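Local coordinates for protein transcriptional regulator, IclR family (Ruegeria sp. TM1040, PDB 3R4K) that probably acts as an IclR-family transcriptional regulator, binding DNA through an N-terminal helix-turn-helix domain and likely sensing an effector through a C-terminal GAF-related domain, at residues H134-G139 against G190-E195; T97-L102 against L108-H113; G23-T28 against M33-V38; E44-E47 against E52-E55; S117-K122 against T220-P225. All blocks are in the same frame, centred on the assembly; numbering follows the deposited sequence.

Contact 1 of 5, residues H134-G139 against G190-E195; sequences HGTASG and GGFEAE
F192 lies alongside T136, both side chains pointing the same way, while the backbone of G191 passes close to that of G135. At F192, CB starts the contact, 3.6 Å from T136 CG2 and 3.7 Å from the carbonyl oxygen of G135. CG, set anti to the backbone N (chi1 -168°), stays with the same methyl, and CD1 comes within 3.5 Å of T136 CG2, which approaches the ring obliquely. Beyond CD1 the ring leads away from T136; F192 also packs on E129 and L131 of strand 129-131 and makes a cation-pi contact with R162. The two glycines suit a place where CA atoms come to 4.5 Å between G135 and G191, since neither brings a side chain into the gap. The contact belongs to the GAF-related C-terminal domain, where the loop after strand 186-189 meets the start of helix 137-143. Threonine serves this site twice: its methyl packs on F192, and T136 is the N-cap residue of helix 137-143, its OG1 accepting from G139 N at 2.8 Å with an N-H...O angle of 146°. The same hydroxyl donates to T132 O, while G191 O is bonded by T166 OG1.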
# COMPACT_ATOMS: atom_id res chain seq x y z
N HIS A 134 -10.71 6.40 25.52
CA HIS A 134 -10.72 7.42 26.56
C HIS A 134 -9.81 7.09 27.77
O HIS A 134 -9.41 8.02 28.47
CB HIS A 134 -12.17 7.66 27.04
CG HIS A 134 -12.78 6.47 27.72
ND1 HIS A 134 -13.24 5.37 27.01
CD2 HIS A 134 -13.01 6.26 29.04
CE1 HIS A 134 -13.70 4.52 27.92
NE2 HIS A 134 -13.58 5.01 29.15
N GLY A 135 -9.53 5.81 28.01
CA GLY A 135 -8.75 5.39 29.18
C GLY A 135 -7.29 5.07 28.99
O GLY A 135 -6.59 4.75 29.96
N THR A 136 -6.80 5.13 27.75
CA THR A 136 -5.38 4.83 27.47
C THR A 136 -4.73 6.02 26.78
O THR A 136 -5.42 6.76 26.07
CB THR A 136 -5.21 3.55 26.61
OG1 THR A 136 -5.79 3.74 25.31
CG2 THR A 136 -5.79 2.31 27.24
N ALA A 137 -3.40 6.17 26.93
CA ALA A 137 -2.63 7.20 26.22
C ALA A 137 -2.70 6.90 24.71
O ALA A 137 -2.89 7.82 23.92
CB ALA A 137 -1.19 7.21 26.72
N SER A 138 -2.61 5.60 24.34
CA SER A 138 -2.69 5.11 22.95
C SER A 138 -4.03 5.51 22.33
O SER A 138 -4.05 6.05 21.23
CB SER A 138 -2.49 3.60 22.88
OG SER A 138 -1.26 3.24 23.47
N GLY A 139 -5.12 5.28 23.07
CA GLY A 139 -6.47 5.64 22.65
C GLY A 139 -6.66 7.13 22.44
O GLY A 139 -7.27 7.54 21.45
N GLY A 190 -3.14 5.57 35.10
CA GLY A 190 -4.07 4.59 35.63
C GLY A 190 -5.53 4.62 35.19
O GLY A 190 -6.40 4.32 36.01
N GLY A 191 -5.78 4.93 33.91
CA GLY A 191 -7.12 4.95 33.32
C GLY A 191 -7.57 3.60 32.79
O GLY A 191 -8.77 3.35 32.67
N PHE A 192 -6.60 2.73 32.44
CA PHE A 192 -6.82 1.37 31.92
C PHE A 192 -6.43 0.35 33.00
O PHE A 192 -7.16 -0.62 33.26
CB PHE A 192 -6.00 1.16 30.65
CG PHE A 192 -6.32 -0.09 29.85
CD1 PHE A 192 -7.49 -0.16 29.09
CD2 PHE A 192 -5.43 -1.16 29.81
CE1 PHE A 192 -7.79 -1.30 28.34
CE2 PHE A 192 -5.71 -2.29 29.04
CZ PHE A 192 -6.89 -2.36 28.31
N GLU A 193 -5.28 0.57 33.63
CA GLU A 193 -4.73 -0.25 34.70
C GLU A 193 -4.22 0.68 35.78
O GLU A 193 -3.48 1.63 35.47
CB GLU A 193 -3.61 -1.17 34.18
CG GLU A 193 -4.03 -2.22 33.17
CD GLU A 193 -4.64 -3.51 33.69
OE1 GLU A 193 -4.78 -3.67 34.93
OE2 GLU A 193 -4.97 -4.38 32.85
N ALA A 194 -4.61 0.43 37.05
CA ALA A 194 -4.16 1.24 38.17
C ALA A 194 -2.63 1.13 38.35
O ALA A 194 -2.05 0.03 38.17
CB ALA A 194 -4.87 0.86 39.45
N GLU A 195 -1.97 2.27 38.67
CA GLU A 195 -0.53 2.42 38.92
C GLU A 195 0.33 2.19 37.65
O GLU A 195 1.52 1.83 37.74
CB GLU A 195 -0.04 1.55 40.11
CG GLU A 195 -0.84 1.68 41.41
CD GLU A 195 -1.27 3.08 41.85
OE1 GLU A 195 -0.41 3.86 42.30
OE2 GLU A 195 -2.49 3.37 41.75

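Contact 2 of 5, residues T97-L102 against L108-H113; sequences TTHLSL and LASLSH
H99 to L102 pair with L108 to H113 in an antiparallel beta hairpin, interrupted by a classic beta bulge: L111 and S112 both face L100. L100 O accepts from L111 N at 2.9 Å and takes a weak, longer bond from S112 N at 3.5 Å. L100 N answers by giving its hydrogen to S112 O, and past the bulge L102 and A109 bond each other reciprocally.

The dense side of the sheet carries H99, S101, L108 and S110: H99, S101 and L108 pack on S138 of helix 137-143, and S101, L108 and S110 touch L131. Small serines suit this buried face, where S138 and L131 close in on them; S101 OG sits 3.6 Å from L108 CD1 and bonds weakly to A213 O. On the other side, S112 OG lies against L100 CB and is held by S83 OG of helix 79-94. The looser part is at L102 and L111, partly exposed leucines that cross at about a right angle, CD1 to CD1 at 3.9 Å. On the H99 face H113, partly exposed, leads its ring away from the hairpin partner, and its ND1 bonds to D127 OD1. H99 CG sits between its backbone N and carbonyl carbon (chi1 61°), which brings ND1 to S110 OG in a weak, bent bond of 3.1 Å.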
# COMPACT_ATOMS: atom_id res chain seq x y z
N THR A 97 8.24 -1.08 29.24
CA THR A 97 7.50 -1.86 28.25
C THR A 97 6.98 -0.93 27.17
O THR A 97 6.41 0.12 27.48
CB THR A 97 6.34 -2.60 28.94
OG1 THR A 97 6.91 -3.46 29.94
CG2 THR A 97 5.45 -3.41 27.95
N THR A 98 7.18 -1.31 25.91
CA THR A 98 6.71 -0.54 24.77
C THR A 98 5.69 -1.38 23.99
O THR A 98 5.79 -2.60 24.00
CB THR A 98 7.88 -0.08 23.90
OG1 THR A 98 8.61 -1.23 23.47
CG2 THR A 98 8.82 0.87 24.64
N HIS A 99 4.71 -0.74 23.36
CA HIS A 99 3.73 -1.48 22.58
C HIS A 99 3.14 -0.66 21.44
O HIS A 99 3.00 0.56 21.53
CB HIS A 99 2.61 -2.09 23.44
CG HIS A 99 1.78 -1.13 24.21
ND1 HIS A 99 0.47 -0.83 23.83
CD2 HIS A 99 2.06 -0.48 25.37
CE1 HIS A 99 0.02 0.02 24.74
NE2 HIS A 99 0.94 0.25 25.69
N LEU A 100 2.83 -1.35 20.34
CA LEU A 100 2.19 -0.80 19.16
C LEU A 100 0.76 -1.30 19.11
O LEU A 100 0.51 -2.50 19.18
CB LEU A 100 2.96 -1.15 17.87
CG LEU A 100 2.34 -0.69 16.53
CD1 LEU A 100 2.29 0.85 16.40
CD2 LEU A 100 3.03 -1.38 15.34
N SER A 101 -0.18 -0.37 19.03
CA SER A 101 -1.59 -0.71 18.91
C SER A 101 -2.09 -0.19 17.57
O SER A 101 -1.63 0.86 17.09
CB SER A 101 -2.40 -0.16 20.09
OG SER A 101 -2.27 1.25 20.19
N LEU A 102 -2.97 -0.98 16.92
CA LEU A 102 -3.48 -0.61 15.60
C LEU A 102 -4.98 -0.59 15.57
O LEU A 102 -5.63 -1.38 16.25
CB LEU A 102 -2.98 -1.58 14.52
CG LEU A 102 -1.49 -1.66 14.26
CD1 LEU A 102 -1.17 -2.85 13.37
CD2 LEU A 102 -0.96 -0.37 13.64
N LEU A 108 -9.27 -0.29 18.85
CA LEU A 108 -7.82 -0.17 18.95
C LEU A 108 -7.25 -1.39 19.72
O LEU A 108 -7.61 -1.60 20.89
CB LEU A 108 -7.43 1.17 19.61
CG LEU A 108 -5.95 1.47 19.71
CD1 LEU A 108 -5.36 1.84 18.35
CD2 LEU A 108 -5.71 2.57 20.72
N ALA A 109 -6.42 -2.20 19.04
CA ALA A 109 -5.87 -3.43 19.61
C ALA A 109 -4.33 -3.44 19.68
O ALA A 109 -3.68 -3.15 18.67
CB ALA A 109 -6.34 -4.63 18.80
N SER A 110 -3.75 -3.77 20.87
CA SER A 110 -2.30 -3.85 21.05
C SER A 110 -1.85 -5.12 20.35
O SER A 110 -2.32 -6.21 20.71
CB SER A 110 -1.90 -3.84 22.53
OG SER A 110 -0.52 -3.57 22.67
N LEU A 111 -1.02 -4.99 19.30
CA LEU A 111 -0.68 -6.15 18.49
C LEU A 111 0.81 -6.58 18.53
O LEU A 111 1.11 -7.70 18.12
CB LEU A 111 -1.14 -5.89 17.06
CG LEU A 111 -2.70 -5.87 16.93
CD1 LEU A 111 -3.15 -5.29 15.61
CD2 LEU A 111 -3.33 -7.27 17.24
N SER A 112 1.69 -5.75 19.07
CA SER A 112 3.11 -6.08 19.23
C SER A 112 3.64 -5.30 20.41
O SER A 112 3.19 -4.18 20.66
CB SER A 112 3.93 -5.83 17.96
OG SER A 112 4.05 -4.47 17.61
N HIS A 113 4.52 -5.93 21.20
CA HIS A 113 5.13 -5.30 22.37
C HIS A 113 6.54 -5.80 22.57
O HIS A 113 6.94 -6.82 22.01
CB HIS A 113 4.28 -5.55 23.64
CG HIS A 113 4.24 -6.98 24.08
ND1 HIS A 113 3.23 -7.84 23.65
CD2 HIS A 113 5.10 -7.68 24.87
CE1 HIS A 113 3.50 -9.02 24.21
NE2 HIS A 113 4.63 -8.98 24.94

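Contact 3 of 5, residues G23-T28 against M33-V38; sequences GLSDLT and MNKATV
Apolar contacts between L24, L27 and V38 form the inner part of this contact. With chi1 at 175°, V38 CG1 reaches between the two leucines, 3.8 Å from L24 CD1 and 3.8 Å from L27 CB. A beta-branched valine fits here because its other methyl, CG2, is left to lie against T28. The second branch of L24, CD2, turns to K35, 3.8 Å from its CE, and the aliphatic chain of the lysine crosses the leucine at about a right angle. Y60 of strand 59-62 and L11 of helix 4-12 extend the apolar surface beyond these residues.

The segments come from helices 24-31 and 35-47, the pair of a helix-turn-helix, with the turn between them; helix 35-47 holds the position of the recognition helix, which in such domains usually enters the DNA major groove.

Polar contacts lie nearer the surface. K35 runs extended and bends at its last torsion, which brings NZ to S25 OG at 2.9 Å in a weak hydrogen bond. T28 OG1 turns back into its own helix and donates to L24 O at 2.8 Å; T28 N reaches that oxygen from the opposite face of the carbonyl plane. Close van der Waals contacts come from the same threonine: CG2 rests 3.2 Å from the backbone oxygen of selenomethionine M33, and OG1 lies 3.4 Å from K35 CA, at the first turn of the second helix.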
# COMPACT_ATOMS: atom_id res chain seq x y z
N GLY A 23 4.90 21.67 -11.89
CA GLY A 23 5.31 22.13 -13.21
C GLY A 23 6.82 22.11 -13.35
O GLY A 23 7.53 22.12 -12.34
N LEU A 24 7.33 22.07 -14.60
CA LEU A 24 8.77 22.02 -14.89
C LEU A 24 9.53 23.21 -14.28
O LEU A 24 10.63 23.01 -13.76
CB LEU A 24 9.00 21.97 -16.42
CG LEU A 24 10.43 21.62 -16.90
CD1 LEU A 24 10.84 20.22 -16.47
CD2 LEU A 24 10.53 21.73 -18.39
N SER A 25 8.94 24.42 -14.34
CA SER A 25 9.52 25.66 -13.82
C SER A 25 9.61 25.65 -12.29
O SER A 25 10.64 26.02 -11.75
CB SER A 25 8.72 26.86 -14.30
OG SER A 25 8.41 26.74 -15.68
N ASP A 26 8.54 25.20 -11.60
CA ASP A 26 8.51 25.10 -10.14
C ASP A 26 9.48 24.04 -9.63
O ASP A 26 10.09 24.25 -8.58
CB ASP A 26 7.10 24.81 -9.64
CG ASP A 26 6.30 26.08 -9.52
OD1 ASP A 26 6.47 26.79 -8.51
OD2 ASP A 26 5.58 26.43 -10.49
N LEU A 27 9.65 22.93 -10.38
CA LEU A 27 10.60 21.86 -10.06
C LEU A 27 12.03 22.36 -10.18
O LEU A 27 12.87 21.97 -9.39
CB LEU A 27 10.42 20.65 -10.98
CG LEU A 27 9.71 19.44 -10.40
CD1 LEU A 27 9.45 18.41 -11.48
CD2 LEU A 27 10.49 18.82 -9.24
N THR A 28 12.28 23.24 -11.17
CA THR A 28 13.59 23.84 -11.42
C THR A 28 13.94 24.74 -10.22
O THR A 28 15.07 24.66 -9.73
CB THR A 28 13.55 24.57 -12.80
OG1 THR A 28 13.37 23.60 -13.83
CG2 THR A 28 14.81 25.35 -13.10
N MSE A 33 18.33 22.78 -9.83
CA MSE A 33 18.90 22.26 -11.08
C MSE A 33 18.43 23.08 -12.28
O MSE A 33 17.40 23.76 -12.18
CB MSE A 33 18.50 20.79 -11.28
CG MSE A 33 18.70 19.91 -10.04
SE MSE A 33 18.16 18.07 -10.33
CE MSE A 33 17.96 17.53 -8.58
N ASN A 34 19.15 23.01 -13.43
CA ASN A 34 18.74 23.70 -14.67
C ASN A 34 17.46 23.05 -15.20
O ASN A 34 17.25 21.86 -14.99
CB ASN A 34 19.82 23.67 -15.78
CG ASN A 34 21.24 23.42 -15.38
OD1 ASN A 34 21.59 22.37 -14.82
ND2 ASN A 34 22.09 24.37 -15.74
N LYS A 35 16.63 23.81 -15.92
CA LYS A 35 15.37 23.35 -16.53
C LYS A 35 15.60 22.10 -17.40
O LYS A 35 14.85 21.13 -17.27
CB LYS A 35 14.73 24.47 -17.37
CG LYS A 35 13.23 24.37 -17.53
CD LYS A 35 12.72 25.36 -18.58
CE LYS A 35 11.21 25.48 -18.63
NZ LYS A 35 10.61 26.20 -17.45
N ALA A 36 16.66 22.13 -18.24
CA ALA A 36 17.05 21.04 -19.14
C ALA A 36 17.42 19.77 -18.38
O ALA A 36 17.06 18.68 -18.83
CB ALA A 36 18.22 21.48 -20.01
N THR A 37 18.10 19.90 -17.22
CA THR A 37 18.47 18.77 -16.37
C THR A 37 17.20 18.13 -15.82
O THR A 37 17.03 16.91 -15.93
CB THR A 37 19.41 19.20 -15.24
OG1 THR A 37 20.61 19.74 -15.80
CG2 THR A 37 19.77 18.04 -14.30
N VAL A 38 16.30 18.97 -15.25
CA VAL A 38 15.03 18.56 -14.65
C VAL A 38 14.19 17.84 -15.71
O VAL A 38 13.71 16.75 -15.44
CB VAL A 38 14.28 19.75 -13.97
CG1 VAL A 38 12.90 19.32 -13.46
CG2 VAL A 38 15.10 20.33 -12.82

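Contact 4 of 5, residues E44-E47 against E52-E55; sequences ELQE and EQVE
E52, whose CA packs 4.1 Å from CG of Q46, carries a carboxylate oxygen that two arginines grip: OE2 makes salt bridges with R61 NH2 on the adjacent strand and with R73 NH1 of the second subunit. Its side chain leads away from helix 35-47, to these arginines, and of E52 it is the CA that the helix meets. Across the contact the one polar link is weak: Q53 NE2 donates to Q46 OE1 at 3.3 Å, with an N-H...O angle of only 123°. The side chains cross at about a right angle and their amide planes stand 47° apart, neither stacked nor coplanar. A chi1 of -159° and an extended chain beyond CG carry the Q46 amide out from the helix to Q53. The elements joined are the end of the presumed recognition helix and the first wing strand, 51-54, of a winged helix-turn-helix. Glutamine suits both sites, being long enough to span the gap, and a neutral amide tolerates so weak a bond at this surface, where water could probably compete for it. Beside its backbone pairing with R61, the doubly bridged E52 carboxylate probably contributes more to holding the wing at this interface than the glutamine bond.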
# COMPACT_ATOMS: atom_id res chain seq x y z
N GLU A 44 13.19 10.41 -18.02
CA GLU A 44 13.73 9.11 -17.66
C GLU A 44 12.84 8.45 -16.61
O GLU A 44 12.62 7.24 -16.68
CB GLU A 44 15.17 9.26 -17.15
CG GLU A 44 16.21 9.08 -18.23
CD GLU A 44 17.63 8.97 -17.73
OE1 GLU A 44 18.27 10.03 -17.55
OE2 GLU A 44 18.11 7.83 -17.49
N LEU A 45 12.29 9.23 -15.66
CA LEU A 45 11.38 8.73 -14.62
C LEU A 45 10.03 8.37 -15.25
O LEU A 45 9.42 7.39 -14.85
CB LEU A 45 11.21 9.74 -13.50
CG LEU A 45 12.43 9.91 -12.58
CD1 LEU A 45 12.37 11.23 -11.84
CD2 LEU A 45 12.58 8.73 -11.59
N GLN A 46 9.63 9.12 -16.29
CA GLN A 46 8.41 8.89 -17.06
C GLN A 46 8.47 7.57 -17.84
O GLN A 46 7.51 6.80 -17.83
CB GLN A 46 8.17 10.06 -18.00
CG GLN A 46 6.75 10.22 -18.48
CD GLN A 46 6.59 11.36 -19.45
OE1 GLN A 46 7.46 12.24 -19.60
NE2 GLN A 46 5.45 11.38 -20.13
N GLU A 47 9.61 7.29 -18.49
CA GLU A 47 9.80 6.04 -19.24
C GLU A 47 9.73 4.81 -18.31
O GLU A 47 9.27 3.74 -18.72
CB GLU A 47 11.12 6.07 -20.01
CG GLU A 47 11.04 5.26 -21.31
CD GLU A 47 10.27 5.82 -22.50
OE1 GLU A 47 9.92 7.02 -22.50
OE2 GLU A 47 10.03 5.04 -23.46
N GLU A 52 4.45 10.97 -14.59
CA GLU A 52 3.71 11.13 -15.84
C GLU A 52 3.34 12.59 -16.04
O GLU A 52 3.24 13.35 -15.07
CB GLU A 52 2.50 10.19 -15.96
CG GLU A 52 1.36 10.41 -14.99
CD GLU A 52 0.17 9.50 -15.24
OE1 GLU A 52 0.37 8.38 -15.76
OE2 GLU A 52 -0.96 9.91 -14.91
N GLN A 53 3.22 13.00 -17.31
CA GLN A 53 2.85 14.37 -17.67
C GLN A 53 1.35 14.49 -17.55
O GLN A 53 0.64 13.58 -17.97
CB GLN A 53 3.31 14.72 -19.10
CG GLN A 53 4.82 14.93 -19.22
CD GLN A 53 5.29 15.32 -20.61
OE1 GLN A 53 4.50 15.75 -21.47
NE2 GLN A 53 6.59 15.21 -20.85
N VAL A 54 0.87 15.59 -16.93
CA VAL A 54 -0.57 15.83 -16.78
C VAL A 54 -1.06 16.52 -18.09
O VAL A 54 -0.34 17.37 -18.62
CB VAL A 54 -0.95 16.58 -15.46
CG1 VAL A 54 0.17 16.52 -14.43
CG2 VAL A 54 -1.41 18.02 -15.68
N GLU A 55 -2.22 16.09 -18.64
CA GLU A 55 -2.82 16.58 -19.90
C GLU A 55 -2.58 18.07 -20.16
O GLU A 55 -2.07 18.44 -21.22
CB GLU A 55 -4.34 16.28 -19.96

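Contact 5 of 5, residues S117-K122 against T220-P225; sequences SRNATK and TSRMTP
R222 reaches T121 with the end of its guanidinium group and makes three hydrogen bonds there. NH1 and NH2 both donate to T121 O, at 2.9 Å and 2.8 Å, and NH1 also gives to T121 OG1 at 3.0 Å. Both threonine oxygens lie close to the guanidinium plane. One face of the same group is covered by the side-chain amide of N119, stacked almost parallel at 8°, with N119 CG 3.5 Å above the centre; its CB lies 3.5 Å from R222 NH1. Arginine suits the place because it offers a flat face for stacking and several in-plane N-H groups for bonding. A chi1 of 64° keeps the T121 hydroxyl near its own carbonyl group, and both oxygens meet the same nitrogen. In this C-terminal, GAF-related domain the contact joins the loop after strand 107-114 to the connection between strand 210-219 and helix 225-245. Farther out, E96 OE1 forms a salt bridge with R222 NH2 and would probably balance part of its charge, while K122 NZ bonds back to N119 O at 2.6 Å, within the same loop. Beyond R222 the chain makes an inverse gamma turn at selenomethionine M223, and T224 OG1 then caps Q227 N at the start of helix 225-245.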
# COMPACT_ATOMS: atom_id res chain seq x y z
N SER A 117 15.27 -5.13 29.18
CA SER A 117 16.16 -6.02 29.92
C SER A 117 16.45 -5.47 31.31
O SER A 117 16.75 -6.24 32.22
CB SER A 117 17.47 -6.23 29.16
OG SER A 117 18.24 -5.04 29.05
N ARG A 118 16.37 -4.13 31.46
CA ARG A 118 16.75 -3.35 32.64
C ARG A 118 15.99 -3.66 33.95
O ARG A 118 16.65 -3.90 34.97
CB ARG A 118 16.66 -1.84 32.36
CG ARG A 118 17.57 -1.37 31.23
CD ARG A 118 18.08 0.03 31.46
NE ARG A 118 17.24 1.03 30.82
CZ ARG A 118 17.54 2.33 30.76
NH1 ARG A 118 18.67 2.78 31.29
NH2 ARG A 118 16.73 3.18 30.15
N ASN A 119 14.64 -3.58 33.97
CA ASN A 119 13.96 -3.77 35.27
C ASN A 119 13.26 -5.11 35.34
O ASN A 119 12.65 -5.52 34.36
CB ASN A 119 12.97 -2.65 35.53
CG ASN A 119 13.58 -1.28 35.39
OD1 ASN A 119 13.53 -0.67 34.32
ND2 ASN A 119 14.25 -0.80 36.42
N ALA A 120 13.29 -5.77 36.52
CA ALA A 120 12.64 -7.06 36.76
C ALA A 120 11.13 -6.90 36.89
O ALA A 120 10.40 -7.79 36.49
CB ALA A 120 13.20 -7.72 38.00
N THR A 121 10.67 -5.78 37.46
CA THR A 121 9.23 -5.46 37.60
C THR A 121 8.85 -4.64 36.37
O THR A 121 9.44 -3.57 36.12
CB THR A 121 8.91 -4.76 38.93
OG1 THR A 121 9.58 -3.50 38.95
CG2 THR A 121 9.35 -5.56 40.13
N LYS A 122 7.95 -5.18 35.54
CA LYS A 122 7.54 -4.59 34.27
C LYS A 122 6.04 -4.49 34.14
O LYS A 122 5.33 -5.24 34.81
CB LYS A 122 8.03 -5.49 33.12
CG LYS A 122 9.53 -5.68 33.04
CD LYS A 122 9.82 -7.01 32.47
CE LYS A 122 11.14 -7.10 31.77
NZ LYS A 122 12.25 -7.43 32.67
N THR A 220 3.89 3.63 37.87
CA THR A 220 3.86 4.98 38.42
C THR A 220 5.07 5.20 39.36
O THR A 220 5.71 6.25 39.28
CB THR A 220 2.52 5.20 39.12
OG1 THR A 220 1.51 5.15 38.11
CG2 THR A 220 2.44 6.52 39.83
N SER A 221 5.43 4.17 40.16
CA SER A 221 6.56 4.20 41.10
C SER A 221 7.92 4.51 40.43
O SER A 221 8.85 4.96 41.11
CB SER A 221 6.65 2.87 41.86
OG SER A 221 7.00 1.75 41.05
N ARG A 222 8.04 4.29 39.10
CA ARG A 222 9.27 4.53 38.35
C ARG A 222 9.21 5.80 37.47
O ARG A 222 10.16 6.08 36.72
CB ARG A 222 9.60 3.32 37.48
CG ARG A 222 10.37 2.26 38.23
CD ARG A 222 11.36 1.52 37.36
NE ARG A 222 10.71 0.84 36.24
CZ ARG A 222 10.29 -0.42 36.26
NH1 ARG A 222 10.43 -1.16 37.36
NH2 ARG A 222 9.72 -0.96 35.19
N MSE A 223 8.11 6.55 37.56
CA MSE A 223 7.96 7.78 36.78
C MSE A 223 8.65 8.93 37.51
O MSE A 223 8.00 9.81 38.10
CB MSE A 223 6.48 8.07 36.51
CG MSE A 223 6.27 9.05 35.35
SE MSE A 223 7.27 8.61 33.72
CE MSE A 223 6.55 6.93 33.41
N THR A 224 9.99 8.89 37.51
CA THR A 224 10.88 9.86 38.16
C THR A 224 10.99 11.12 37.32
O THR A 224 10.69 11.07 36.12
CB THR A 224 12.29 9.25 38.37
OG1 THR A 224 12.90 8.96 37.11
CG2 THR A 224 12.29 8.04 39.29
N PRO A 225 11.52 12.24 37.90
CA PRO A 225 11.72 13.46 37.09
C PRO A 225 12.55 13.20 35.83
O PRO A 225 12.21 13.71 34.76
CB PRO A 225 12.45 14.40 38.05
CG PRO A 225 12.03 13.95 39.40
CD PRO A 225 11.94 12.46 39.30

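Overall arrangement
The contacts fall into two groups at opposite sides of the chain's centre. Contacts 3 and 4 come first in sequence, share helix 35-47 and lie about 14 Å apart between centres, in the DNA-binding domain. In the C-terminal domain, contact 2 pairs two strands of the six-stranded antiparallel sheet, and contacts 1 and 5 involve loops near its strand ends. Contact 2 closes first; contact 5 then closes a stretch of 97 residues inside which contact 1 is nested. Contact 1, about 13 Å from contact 2 between centres, touches it where S138 packs on S101; E195 O and T220 N probably hydrogen-bond contacts 1 and 5. Centres in different groups are about 41 to 55 Å apart, so a signal from an effector, if one binds, would probably have to pass between domains.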